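Local coordinates for protein succinate-semialdehyde dehydrogenase (Streptococcus pyogenes MGAS1882, PDB 4OGD) that probably oxidises succinic semialdehyde to succinate, taking up the electrons on bound NADP+, at residues A50-V55 against R140-N145; E68-D73 against G83-C88; N132-Q137 against P161-S166; Y136-V141 against L154-I159; E169-A174 against G179-L184. One frame throughout, in Å; residues are numbered along the deposited sequence.

In the fold
Contacts 1, 3 and 4 share helix 136-148. Contacts 3 and 4 lie closest together, with centres 5 Å apart; they overlap in Y136 and Q137. Contact 2 lies about 8 Å from contact 3, centre to centre, and brings helices 63-74 and 78-103 to the loop leading into that shared helix. Contacts 4 and 5 reach neighbouring strands of one sheet, 152-155 and 181-183, where L184 N lies 2.7 Å from L154 O. Contact 1 approaches contact 5 through F142 CZ, 3.7 Å from V171 CG2. All five belong to the aldehyde dehydrogenase fold, and the parallel strands of contacts 4 and 5 are consistent with the Rossmann-type, cofactor-binding part of this NADP+ enzyme.

Contact 1 of 5, residues A50-V55 against R140-N145; sequences AQLHQV and RVFAPN
The F142 ring meets L52 obliquely, neither squarely over a face nor at an edge: L52 CD1 stands 4.0 Å from F142 CE2. Another ring, that of F146 one turn further along the same helix, lies near F142 with the two planes inclined at about 20°. The amide of N145 is a further flat group, and it points back along its own helix, with V141 O only 14° out of the amide plane. L52 is the side chain that bridges the segments. Its CG is anti to the backbone N (chi1 -170°), and the two methyls divide the work: while CD1 serves the ring, CD2 reaches 4.0 Å from A143 CB and 3.9 Å from A143 O. The L52 and F142 side chains run antiparallel, alongside one another. These are two helices packed side by side, 45-61 against 136-148, with L52 and A143 CA atoms 7.2 Å apart, a close spacing consistent with the small side chain of A143. L52 also touches A92 of helix 78-103, which makes this a three-helix junction. Helix 136-148 is kinked here: P144 has no N-H, and the N of V141 makes no bond to the turn before. V141 O takes the ordinary helix bond from N145 N at 3.3 Å and a second from N145 ND2 at 2.9 Å, on opposite faces of its plane.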
# COMPACT_ATOMS: atom_id res chain seq x y z
N ALA A 50 -7.83 20.26 18.24
CA ALA A 50 -8.88 21.23 18.53
C ALA A 50 -9.55 21.71 17.25
O ALA A 50 -10.76 21.90 17.20
CB ALA A 50 -8.31 22.40 19.31
N GLN A 51 -8.74 21.95 16.22
CA GLN A 51 -9.27 22.41 14.94
C GLN A 51 -10.18 21.37 14.29
O GLN A 51 -11.20 21.71 13.70
CB GLN A 51 -8.12 22.81 14.01
CG GLN A 51 -7.43 24.11 14.44
CD GLN A 51 -6.00 24.19 13.97
OE1 GLN A 51 -5.56 23.39 13.15
NE2 GLN A 51 -5.25 25.17 14.49
N LEU A 52 -9.81 20.09 14.40
CA LEU A 52 -10.65 19.02 13.85
C LEU A 52 -11.97 18.88 14.61
O LEU A 52 -13.02 18.66 14.02
CB LEU A 52 -9.88 17.69 13.81
CG LEU A 52 -10.54 16.55 13.04
CD1 LEU A 52 -10.88 16.96 11.60
CD2 LEU A 52 -9.65 15.32 13.06
N HIS A 53 -11.92 19.01 15.93
CA HIS A 53 -13.16 19.10 16.70
C HIS A 53 -14.01 20.29 16.24
O HIS A 53 -15.24 20.20 16.21
CB HIS A 53 -12.86 19.19 18.19
CG HIS A 53 -12.53 17.87 18.83
ND1 HIS A 53 -13.35 16.77 18.72
CD2 HIS A 53 -11.48 17.48 19.59
CE1 HIS A 53 -12.83 15.76 19.39
NE2 HIS A 53 -11.69 16.17 19.93
N GLN A 54 -13.37 21.41 15.88
CA GLN A 54 -14.11 22.60 15.47
C GLN A 54 -14.72 22.39 14.09
O GLN A 54 -15.81 22.91 13.79
CB GLN A 54 -13.21 23.85 15.51
CG GLN A 54 -13.94 25.18 15.21
CD GLN A 54 -15.08 25.49 16.20
OE1 GLN A 54 -15.12 24.96 17.30
NE2 GLN A 54 -16.00 26.35 15.79
N VAL A 55 -14.05 21.60 13.25
CA VAL A 55 -14.64 21.23 11.97
C VAL A 55 -15.97 20.51 12.22
O VAL A 55 -16.98 20.83 11.60
CB VAL A 55 -13.70 20.34 11.13
CG1 VAL A 55 -14.45 19.73 9.96
CG2 VAL A 55 -12.52 21.15 10.63
N ARG A 140 -13.07 10.93 5.33
CA ARG A 140 -12.42 9.65 5.62
C ARG A 140 -10.91 9.74 5.53
O ARG A 140 -10.20 9.04 6.25
CB ARG A 140 -12.92 8.54 4.68
CG ARG A 140 -14.31 8.02 5.03
CD ARG A 140 -14.59 6.59 4.56
NE ARG A 140 -13.98 6.24 3.29
CZ ARG A 140 -14.51 5.38 2.41
NH1 ARG A 140 -15.67 4.79 2.65
NH2 ARG A 140 -13.88 5.14 1.27
N VAL A 141 -10.42 10.60 4.65
CA VAL A 141 -8.97 10.74 4.48
C VAL A 141 -8.41 12.03 5.06
O VAL A 141 -7.27 12.04 5.52
CB VAL A 141 -8.52 10.55 3.01
CG1 VAL A 141 -8.80 9.14 2.57
CG2 VAL A 141 -9.21 11.54 2.10
N PHE A 142 -9.19 13.11 5.05
CA PHE A 142 -8.70 14.35 5.65
C PHE A 142 -8.48 14.20 7.15
O PHE A 142 -7.44 14.62 7.67
CB PHE A 142 -9.65 15.52 5.37
CG PHE A 142 -9.30 16.75 6.16
CD1 PHE A 142 -8.16 17.48 5.85
CD2 PHE A 142 -10.08 17.14 7.24
CE1 PHE A 142 -7.82 18.61 6.60
CE2 PHE A 142 -9.74 18.26 7.99
CZ PHE A 142 -8.62 18.99 7.67
N ALA A 143 -9.44 13.62 7.87
CA ALA A 143 -9.34 13.55 9.33
C ALA A 143 -8.05 12.86 9.81
O ALA A 143 -7.30 13.45 10.60
CB ALA A 143 -10.59 12.90 9.96
N PRO A 144 -7.77 11.63 9.33
CA PRO A 144 -6.54 11.01 9.83
C PRO A 144 -5.25 11.68 9.34
O PRO A 144 -4.29 11.80 10.10
CB PRO A 144 -6.63 9.57 9.31
CG PRO A 144 -7.50 9.67 8.10
CD PRO A 144 -8.53 10.71 8.46
N ASN A 145 -5.21 12.12 8.09
CA ASN A 145 -4.01 12.78 7.61
C ASN A 145 -3.74 14.12 8.29
O ASN A 145 -2.59 14.46 8.57
CB ASN A 145 -4.03 12.90 6.08
CG ASN A 145 -3.72 11.57 5.40
OD1 ASN A 145 -2.59 11.09 5.45
ND2 ASN A 145 -4.73 10.96 4.79

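Contact 2 of 5, residues E68-D73 against G83-C88; sequences EIMTKD and GEVDLC
Apolar packing comes first: M70 CE lies 3.7 Å from V85 CG2 and 4.2 Å from E84 CB, reaching across from helix 63-74 to helix 78-103. The M70 chain runs out almost straight to its sulfur and then bends (chi3 -96°), which turns the methyl toward V85. A second kind of contact is thioether against carboxylate. M70 SD is 3.6 Å from E84 CD and equally far from both oxygens, so the sulfur sits over one face of the group and not in its plane. These are consecutive helices of the aldehyde dehydrogenase fold, joined by a short turn, and at these segments they stay well separated, M70 CA and E84 CA being 9.4 Å apart; the long side chains of M70 and E84 fill that interval. Polar links then fix the buried carboxylate. E84 OE1 forms a salt bridge with K76 in the connection, while E84 OE2 accepts the backbone N-H groups of Y135 and Y136 near the start of helix 136-148. Together the lysine and the two amides would be expected to stabilise a negative charge on E84. Another ionic pair stays within helix 63-74: K72 NZ meets the anti side of E68 OE2 at 2.7 Å, 17° out of the carboxylate plane, one helical turn away.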
# COMPACT_ATOMS: atom_id res chain seq x y z
N GLU A 68 -27.52 20.78 1.95
CA GLU A 68 -28.09 21.32 0.71
C GLU A 68 -27.05 21.49 -0.40
O GLU A 68 -27.36 21.31 -1.59
CB GLU A 68 -28.82 22.65 0.98
CG GLU A 68 -29.43 23.23 -0.30
CD GLU A 68 -30.38 24.39 -0.06
OE1 GLU A 68 -30.61 24.75 1.12
OE2 GLU A 68 -30.88 24.94 -1.06
N ILE A 69 -25.82 21.85 -0.04
CA ILE A 69 -24.75 21.98 -1.01
C ILE A 69 -24.56 20.65 -1.75
O ILE A 69 -24.41 20.62 -2.97
CB ILE A 69 -23.43 22.40 -0.33
CG1 ILE A 69 -23.48 23.90 -0.01
CG2 ILE A 69 -22.23 22.09 -1.22
CD1 ILE A 69 -22.32 24.38 0.82
N MET A 70 -24.61 19.56 -1.00
CA MET A 70 -24.46 18.24 -1.63
C MET A 70 -25.64 17.87 -2.52
O MET A 70 -25.46 17.38 -3.64
CB MET A 70 -24.22 17.17 -0.57
CG MET A 70 -22.88 17.32 0.12
SD MET A 70 -22.53 15.91 1.17
CE MET A 70 -23.08 16.51 2.77
N THR A 71 -26.86 18.13 -2.05
CA THR A 71 -28.06 17.88 -2.85
C THR A 71 -28.05 18.69 -4.15
O THR A 71 -28.33 18.16 -5.23
CB THR A 71 -29.32 18.21 -2.05
OG1 THR A 71 -29.44 17.32 -0.93
CG2 THR A 71 -30.57 18.10 -2.94
N LYS A 72 -27.72 19.98 -4.05
CA LYS A 72 -27.67 20.82 -5.24
C LYS A 72 -26.56 20.45 -6.22
O LYS A 72 -26.71 20.66 -7.43
CB LYS A 72 -27.63 22.31 -4.86
CG LYS A 72 -28.89 22.79 -4.11
CD LYS A 72 -30.14 22.76 -5.00
CE LYS A 72 -31.44 22.96 -4.21
NZ LYS A 72 -31.56 24.34 -3.63
N ASP A 73 -25.46 19.87 -5.73
CA ASP A 73 -24.36 19.43 -6.60
C ASP A 73 -24.70 18.14 -7.33
O ASP A 73 -24.60 18.05 -8.57
CB ASP A 73 -23.08 19.17 -5.78
CG ASP A 73 -22.14 20.39 -5.71
OD1 ASP A 73 -22.42 21.45 -6.32
OD2 ASP A 73 -21.10 20.26 -5.04
N GLY A 83 -27.62 13.05 6.86
CA GLY A 83 -26.98 11.90 7.47
C GLY A 83 -25.50 11.86 7.13
O GLY A 83 -24.68 11.48 7.97
N GLU A 84 -25.15 12.23 5.90
CA GLU A 84 -23.74 12.24 5.52
C GLU A 84 -22.96 13.25 6.36
O GLU A 84 -21.85 12.97 6.82
CB GLU A 84 -23.55 12.54 4.03
CG GLU A 84 -22.09 12.50 3.59
CD GLU A 84 -21.91 12.53 2.09
OE1 GLU A 84 -22.90 12.32 1.35
OE2 GLU A 84 -20.77 12.77 1.65
N VAL A 85 -23.55 14.43 6.57
CA VAL A 85 -22.93 15.40 7.47
C VAL A 85 -22.74 14.81 8.85
O VAL A 85 -21.66 14.93 9.44
CB VAL A 85 -23.75 16.69 7.59
CG1 VAL A 85 -23.14 17.59 8.67
CG2 VAL A 85 -23.79 17.41 6.26
N ASP A 86 -23.79 14.16 9.37
CA ASP A 86 -23.73 13.56 10.71
C ASP A 86 -22.55 12.60 10.85
O ASP A 86 -21.85 12.62 11.87
CB ASP A 86 -25.03 12.81 11.03
CG ASP A 86 -26.23 13.73 11.22
OD1 ASP A 86 -26.04 14.96 11.35
OD2 ASP A 86 -27.37 13.21 11.22
N LEU A 87 -22.33 11.77 9.83
CA LEU A 87 -21.24 10.81 9.86
C LEU A 87 -19.88 11.51 9.78
O LEU A 87 -18.92 11.09 10.43
CB LEU A 87 -21.40 9.78 8.73
CG LEU A 87 -20.35 8.68 8.71
CD1 LEU A 87 -20.20 8.04 10.09
CD2 LEU A 87 -20.72 7.62 7.67
N CYS A 88 -19.81 12.59 9.00
CA CYS A 88 -18.58 13.37 8.90
C CYS A 88 -18.21 13.97 10.25
O CYS A 88 -17.04 13.99 10.63
CB CYS A 88 -18.72 14.49 7.88
SG CYS A 88 -18.68 13.91 6.17

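Contact 3 of 5, residues N132-Q137 against P161-S166; sequences NFPYYQ and PRSAQS
Y135 swings its ring toward helix 161-173 with chi1 at -100°, off the staggered positions, and S166 answers with OG placed between its backbone N and carbonyl carbon (chi1 62°). The result is a hydrogen bond in which Y135 OH donates to S166 OG at 2.7 Å. S166 OG lies at the edge of the tyrosine ring, near its plane. The same hydroxyl has two carbonyl oxygens of the preceding turn within reach, R162 O at 2.8 Å and S163 O at 3.0 Å, so a buried oxygen is gripped from both segments. S163 O also comes 3.3 Å from Y135 CE1, oblique to the ring. This contact joins the loop that leads into helix 136-148 to the first turns of helix 161-173, two helices that in this Rossmann-type arrangement follow successive parallel strands. F167 adds a T-shaped, edge-to-face partner for Y135. Closer to the loop, P134 CB rests 3.7 Å from both S163 CB and S163 OG. That serine hydroxyl finds its polar partner in helix 63-74, where D73 OD2 forms a hydrogen bond with it.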
# COMPACT_ATOMS: atom_id res chain seq x y z
N ASN A 132 -20.33 10.68 -5.29
CA ASN A 132 -21.47 10.00 -4.66
C ASN A 132 -21.65 10.27 -3.16
O ASN A 132 -22.78 10.28 -2.66
CB ASN A 132 -21.55 8.50 -5.02
CG ASN A 132 -20.40 7.70 -4.48
OD1 ASN A 132 -19.33 8.24 -4.18
ND2 ASN A 132 -20.61 6.39 -4.33
N PHE A 133 -20.54 10.52 -2.47
CA PHE A 133 -20.56 10.97 -1.07
C PHE A 133 -19.52 12.08 -0.96
O PHE A 133 -18.41 11.87 -0.48
CB PHE A 133 -20.25 9.82 -0.10
CG PHE A 133 -21.29 8.72 -0.09
CD1 PHE A 133 -22.34 8.75 0.82
CD2 PHE A 133 -21.20 7.67 -1.00
CE1 PHE A 133 -23.30 7.73 0.82
CE2 PHE A 133 -22.15 6.65 -0.99
CZ PHE A 133 -23.20 6.69 -0.08
N PRO A 134 -19.89 13.29 -1.42
CA PRO A 134 -18.94 14.39 -1.63
C PRO A 134 -18.21 14.84 -0.36
O PRO A 134 -17.09 15.34 -0.46
CB PRO A 134 -19.82 15.53 -2.15
CG PRO A 134 -21.06 14.89 -2.64
CD PRO A 134 -21.27 13.69 -1.75
N TYR A 135 -18.84 14.68 0.80
CA TYR A 135 -18.20 15.08 2.05
C TYR A 135 -17.56 13.91 2.79
O TYR A 135 -16.40 14.01 3.23
CB TYR A 135 -19.19 15.84 2.95
CG TYR A 135 -18.97 17.33 2.88
CD1 TYR A 135 -19.02 17.99 1.66
CD2 TYR A 135 -18.66 18.08 4.01
CE1 TYR A 135 -18.79 19.35 1.57
CE2 TYR A 135 -18.43 19.45 3.93
CZ TYR A 135 -18.49 20.07 2.70
OH TYR A 135 -18.26 21.43 2.58
N TYR A 136 -18.31 12.82 2.94
CA TYR A 136 -17.84 11.63 3.64
C TYR A 136 -16.56 11.08 3.04
O TYR A 136 -15.65 10.71 3.79
CB TYR A 136 -18.97 10.59 3.67
CG TYR A 136 -18.57 9.15 3.96
CD1 TYR A 136 -18.28 8.72 5.25
CD2 TYR A 136 -18.56 8.22 2.94
CE1 TYR A 136 -17.96 7.39 5.52
CE2 TYR A 136 -18.24 6.90 3.19
CZ TYR A 136 -17.94 6.49 4.47
OH TYR A 136 -17.62 5.16 4.71
N GLN A 137 -16.45 11.05 1.71
CA GLN A 137 -15.23 10.51 1.11
C GLN A 137 -14.02 11.42 1.35
O GLN A 137 -12.89 10.94 1.41
CB GLN A 137 -15.38 10.21 -0.39
CG GLN A 137 -16.54 9.31 -0.79
CD GLN A 137 -16.54 7.94 -0.16
OE1 GLN A 137 -15.54 7.48 0.38
NE2 GLN A 137 -17.69 7.28 -0.23
N PRO A 161 -18.27 20.73 -7.50
CA PRO A 161 -17.26 21.74 -7.17
C PRO A 161 -17.63 22.60 -5.97
O PRO A 161 -16.73 23.07 -5.29
CB PRO A 161 -17.18 22.58 -8.45
CG PRO A 161 -18.55 22.46 -9.05
CD PRO A 161 -19.04 21.09 -8.71
N ARG A 162 -18.92 22.82 -5.71
CA ARG A 162 -19.28 23.60 -4.52
C ARG A 162 -19.01 22.80 -3.25
O ARG A 162 -18.54 23.36 -2.25
CB ARG A 162 -20.75 24.06 -4.57
CG ARG A 162 -21.17 24.90 -3.38
CD ARG A 162 -20.37 26.19 -3.21
NE ARG A 162 -20.85 26.89 -2.02
CZ ARG A 162 -20.07 27.40 -1.08
NH1 ARG A 162 -18.75 27.35 -1.18
NH2 ARG A 162 -20.62 27.99 -0.02
N SER A 163 -19.27 21.50 -3.29
CA SER A 163 -18.94 20.63 -2.16
C SER A 163 -17.44 20.73 -1.88
O SER A 163 -17.02 20.91 -0.73
CB SER A 163 -19.33 19.17 -2.45
OG SER A 163 -20.73 19.04 -2.69
N ALA A 164 -16.63 20.65 -2.93
CA ALA A 164 -15.18 20.65 -2.80
C ALA A 164 -14.68 21.98 -2.27
O ALA A 164 -13.84 22.03 -1.38
CB ALA A 164 -14.53 20.35 -4.14
N GLN A 165 -15.18 23.06 -2.85
CA GLN A 165 -14.76 24.39 -2.44
C GLN A 165 -15.16 24.68 -0.99
O GLN A 165 -14.36 25.21 -0.21
CB GLN A 165 -15.38 25.43 -3.37
CG GLN A 165 -15.19 26.86 -2.90
CD GLN A 165 -15.99 27.84 -3.73
OE1 GLN A 165 -17.23 27.88 -3.65
NE2 GLN A 165 -15.30 28.64 -4.53
N SER A 166 -16.39 24.34 -0.64
CA SER A 166 -16.89 24.60 0.70
C SER A 166 -16.18 23.77 1.76
O SER A 166 -16.13 24.15 2.92
CB SER A 166 -18.40 24.37 0.78
OG SER A 166 -18.74 23.02 0.48

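Contact 4 of 5, residues Y136-V141 against L154-I159; sequences YQIMRV and LKHASI
I138 lays its CD1 methyl against the edge of the H156 imidazole, near the ring plane, 3.5 Å from H156 CD2. This joins helix and strand within the beta-alpha-beta unit 124-128, 136-148, 152-155. The same methyl lies 3.7 Å from L154 CD2, so it touches both L154 of the strand and the ring end of H156 just beyond it. I138 and H156 cross at about a right angle; with I138 CG1 anti to the carbonyl carbon (chi1 -57°), the chain extends on to CD1. Both ring nitrogens of H156 are engaged: A157 N, which lies 7° out of the ring plane, donates to ND1 at 2.9 Å, and NE2 bonds to P134 O. That pattern is consistent with a neutral ring protonated on NE2, and it fixes the rotation of the imidazole. K155 NZ donates to H156 O at 2.8 Å. Within the helix, R140 NH1 gives a hydrogen bond to Y136 OH at 2.9 Å, while the oxygen Q137 OE1 lies on one face of the R140 guanidinium, centred on it and 3.0 Å from its plane.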
# COMPACT_ATOMS: atom_id res chain seq x y z
N TYR A 136 -18.31 12.82 2.94
CA TYR A 136 -17.84 11.63 3.64
C TYR A 136 -16.56 11.08 3.04
O TYR A 136 -15.65 10.71 3.79
CB TYR A 136 -18.97 10.59 3.67
CG TYR A 136 -18.57 9.15 3.96
CD1 TYR A 136 -18.28 8.72 5.25
CD2 TYR A 136 -18.56 8.22 2.94
CE1 TYR A 136 -17.96 7.39 5.52
CE2 TYR A 136 -18.24 6.90 3.19
CZ TYR A 136 -17.94 6.49 4.47
OH TYR A 136 -17.62 5.16 4.71
N GLN A 137 -16.45 11.05 1.71
CA GLN A 137 -15.23 10.51 1.11
C GLN A 137 -14.02 11.42 1.35
O GLN A 137 -12.89 10.94 1.41
CB GLN A 137 -15.38 10.21 -0.39
CG GLN A 137 -16.54 9.31 -0.79
CD GLN A 137 -16.54 7.94 -0.16
OE1 GLN A 137 -15.54 7.48 0.38
NE2 GLN A 137 -17.69 7.28 -0.23
N ILE A 138 -14.24 12.73 1.49
CA ILE A 138 -13.14 13.61 1.88
C ILE A 138 -12.77 13.37 3.34
O ILE A 138 -11.60 13.20 3.68
CB ILE A 138 -13.47 15.11 1.72
CG1 ILE A 138 -13.87 15.44 0.28
CG2 ILE A 138 -12.26 15.95 2.11
CD1 ILE A 138 -14.39 16.88 0.12
N MET A 139 -13.77 13.36 4.21
CA MET A 139 -13.51 13.30 5.64
C MET A 139 -12.77 12.03 6.03
O MET A 139 -11.92 12.04 6.93
CB MET A 139 -14.81 13.46 6.45
CG MET A 139 -14.57 13.66 7.95
SD MET A 139 -13.70 15.19 8.30
CE MET A 139 -15.10 16.30 8.34
N ARG A 140 -13.07 10.93 5.33
CA ARG A 140 -12.42 9.65 5.62
C ARG A 140 -10.91 9.74 5.53
O ARG A 140 -10.20 9.04 6.25
CB ARG A 140 -12.92 8.54 4.68
CG ARG A 140 -14.31 8.02 5.03
CD ARG A 140 -14.59 6.59 4.56
NE ARG A 140 -13.98 6.24 3.29
CZ ARG A 140 -14.51 5.38 2.41
NH1 ARG A 140 -15.67 4.79 2.65
NH2 ARG A 140 -13.88 5.14 1.27
N VAL A 141 -10.42 10.60 4.65
CA VAL A 141 -8.97 10.74 4.48
C VAL A 141 -8.41 12.03 5.06
O VAL A 141 -7.27 12.04 5.52
CB VAL A 141 -8.52 10.55 3.01
CG1 VAL A 141 -8.80 9.14 2.57
CG2 VAL A 141 -9.21 11.54 2.10
N LEU A 154 -6.76 18.34 -2.74
CA LEU A 154 -7.96 17.60 -3.12
C LEU A 154 -8.35 17.82 -4.57
O LEU A 154 -8.55 18.96 -5.00
CB LEU A 154 -9.12 18.03 -2.23
CG LEU A 154 -10.51 17.55 -2.66
CD1 LEU A 154 -10.61 16.03 -2.52
CD2 LEU A 154 -11.59 18.24 -1.84
N LYS A 155 -8.45 16.74 -5.33
CA LYS A 155 -9.07 16.80 -6.64
C LYS A 155 -10.41 16.09 -6.54
O LYS A 155 -10.47 14.88 -6.36
CB LYS A 155 -8.17 16.15 -7.69
CG LYS A 155 -8.48 16.59 -9.11
CD LYS A 155 -9.42 15.62 -9.77
CE LYS A 155 -9.92 16.17 -11.11
NZ LYS A 155 -11.41 16.24 -11.11
N HIS A 156 -11.49 16.86 -6.62
CA HIS A 156 -12.84 16.32 -6.48
C HIS A 156 -13.50 16.14 -7.84
O HIS A 156 -12.96 16.56 -8.86
CB HIS A 156 -13.69 17.26 -5.60
CG HIS A 156 -14.61 16.53 -4.67
ND1 HIS A 156 -15.32 15.41 -5.04
CD2 HIS A 156 -14.94 16.76 -3.37
CE1 HIS A 156 -16.03 14.97 -4.02
NE2 HIS A 156 -15.82 15.78 -2.99
N ALA A 157 -14.66 15.50 -7.85
CA ALA A 157 -15.43 15.27 -9.07
C ALA A 157 -15.81 16.58 -9.74
O ALA A 157 -16.09 17.57 -9.06
CB ALA A 157 -16.67 14.45 -8.77
N SER A 158 -15.85 16.57 -11.06
CA SER A 158 -16.19 17.77 -11.82
C SER A 158 -17.59 18.29 -11.50
O SER A 158 -17.87 19.48 -11.63
CB SER A 158 -16.08 17.50 -13.32
OG SER A 158 -17.03 16.55 -13.75
N ILE A 159 -18.48 17.39 -11.08
CA ILE A 159 -19.86 17.78 -10.83
C ILE A 159 -20.16 18.18 -9.38
O ILE A 159 -21.28 18.59 -9.08
CB ILE A 159 -20.87 16.69 -11.27
CG1 ILE A 159 -20.68 15.41 -10.46
CG2 ILE A 159 -20.75 16.45 -12.77
CD1 ILE A 159 -21.91 14.51 -10.47

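Contact 5 of 5, residues E169-A174 against G179-L184; sequences ELVLEA and GSITNL
V171 and I181 form the tight part of this contact, meeting at about a right angle. I181 CG2 is the atom that does the touching: it lies 3.8 Å from V171 CG2, 3.8 Å from V171 CB and 3.9 Å from V171 CG1, so it nestles against the forked end of the valine. Two torsions set this up. V171 has CG1 anti to the backbone N (chi1 167°), and I181 sends its CG1 anti to N as well, which leaves CG2 as the branch turned to the helix. S180 makes a looser approach, its CB 4.2 Å from V171 CG1, and its hydroxyl is committed to E177 O in the turn between helix and strand. G179, just before, takes a positive phi of 108° as the chain enters the strand. The helix surface turned to solvent is different in character. E169 and E173 are exposed and pair with R162 and R61; L172 is exposed too, its end leaning toward the strand but staying 5.0 Å away. Helix 161-173 and strand 181-183 belong to the beta-alpha-beta unit that starts with strand 152-155, to which the backbone of S180 and T182 is hydrogen-bonded. I138 and F142 of helix 136-148 pack on I181, V55 of helix 45-61 covers L170, and helix 22-41 brings L35 and W39 against S180 and V28 against T182.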
# COMPACT_ATOMS: atom_id res chain seq x y z
N GLU A 169 -13.24 25.71 2.63
CA GLU A 169 -13.70 26.88 3.40
C GLU A 169 -14.04 26.50 4.84
O GLU A 169 -13.75 27.26 5.78
CB GLU A 169 -14.91 27.52 2.70
CG GLU A 169 -14.53 28.26 1.43
CD GLU A 169 -15.72 28.58 0.54
OE1 GLU A 169 -16.85 28.17 0.85
OE2 GLU A 169 -15.50 29.26 -0.49
N LEU A 170 -14.66 25.33 5.01
CA LEU A 170 -14.98 24.79 6.33
C LEU A 170 -13.74 24.64 7.21
O LEU A 170 -13.74 25.04 8.38
CB LEU A 170 -15.68 23.43 6.16
CG LEU A 170 -15.84 22.51 7.37
CD1 LEU A 170 -16.76 23.13 8.41
CD2 LEU A 170 -16.36 21.14 6.94
N VAL A 171 -12.70 24.04 6.64
CA VAL A 171 -11.49 23.75 7.40
C VAL A 171 -10.77 25.04 7.80
O VAL A 171 -10.25 25.16 8.92
CB VAL A 171 -10.59 22.76 6.62
CG1 VAL A 171 -9.19 22.69 7.21
CG2 VAL A 171 -11.24 21.39 6.59
N LEU A 172 -10.75 26.01 6.89
CA LEU A 172 -10.21 27.33 7.21
C LEU A 172 -11.06 28.02 8.28
O LEU A 172 -10.51 28.63 9.22
CB LEU A 172 -10.15 28.19 5.95
CG LEU A 172 -9.12 27.70 4.92
CD1 LEU A 172 -9.39 28.35 3.58
CD2 LEU A 172 -7.71 28.00 5.39
N GLU A 173 -12.38 27.93 8.16
CA GLU A 173 -13.28 28.51 9.15
C GLU A 173 -13.04 27.94 10.55
O GLU A 173 -13.17 28.65 11.55
CB GLU A 173 -14.75 28.31 8.76
CG GLU A 173 -15.72 29.10 9.64
CD GLU A 173 -17.18 28.90 9.27
OE1 GLU A 173 -17.46 28.16 8.31
OE2 GLU A 173 -18.04 29.50 9.96
N ALA A 174 -12.67 26.66 10.60
CA ALA A 174 -12.41 25.98 11.87
C ALA A 174 -11.09 26.39 12.51
O ALA A 174 -10.78 25.97 13.63
CB ALA A 174 -12.46 24.46 11.67
N GLY A 179 -3.53 25.62 3.91
CA GLY A 179 -2.71 24.54 3.40
C GLY A 179 -3.06 23.20 4.02
O GLY A 179 -2.65 22.16 3.51
N SER A 180 -3.80 23.21 5.13
CA SER A 180 -4.21 21.95 5.77
C SER A 180 -4.97 21.08 4.77
O SER A 180 -4.73 19.87 4.65
CB SER A 180 -5.05 22.21 7.03
OG SER A 180 -4.26 22.83 8.04
N ILE A 181 -5.90 21.69 4.05
CA ILE A 181 -6.45 21.09 2.85
C ILE A 181 -6.73 22.18 1.82
O ILE A 181 -7.17 23.28 2.18
CB ILE A 181 -7.72 20.22 3.14
CG1 ILE A 181 -8.12 19.42 1.90
CG2 ILE A 181 -8.89 21.08 3.64
CD1 ILE A 181 -9.15 18.34 2.17
N THR A 182 -6.42 21.91 0.56
CA THR A 182 -6.69 22.87 -0.49
C THR A 182 -7.38 22.18 -1.65
O THR A 182 -6.90 21.15 -2.16
CB THR A 182 -5.41 23.53 -1.00
OG1 THR A 182 -4.68 24.08 0.10
CG2 THR A 182 -5.73 24.64 -2.00
N ASN A 183 -8.52 22.72 -2.06
CA ASN A 183 -9.21 22.18 -3.22
C ASN A 183 -8.49 22.59 -4.51
O ASN A 183 -8.05 23.73 -4.65
CB ASN A 183 -10.66 22.67 -3.26
CG ASN A 183 -11.38 22.19 -4.48
OD1 ASN A 183 -11.39 20.99 -4.77
ND2 ASN A 183 -11.93 23.12 -5.26
N LEU A 184 -8.38 21.66 -5.45
CA LEU A 184 -7.73 21.95 -6.73
C LEU A 184 -8.69 21.80 -7.90
O LEU A 184 -9.04 20.68 -8.29
CB LEU A 184 -6.54 21.00 -6.95
CG LEU A 184 -5.56 20.75 -5.81
CD1 LEU A 184 -4.51 19.74 -6.27
CD2 LEU A 184 -4.89 22.04 -5.36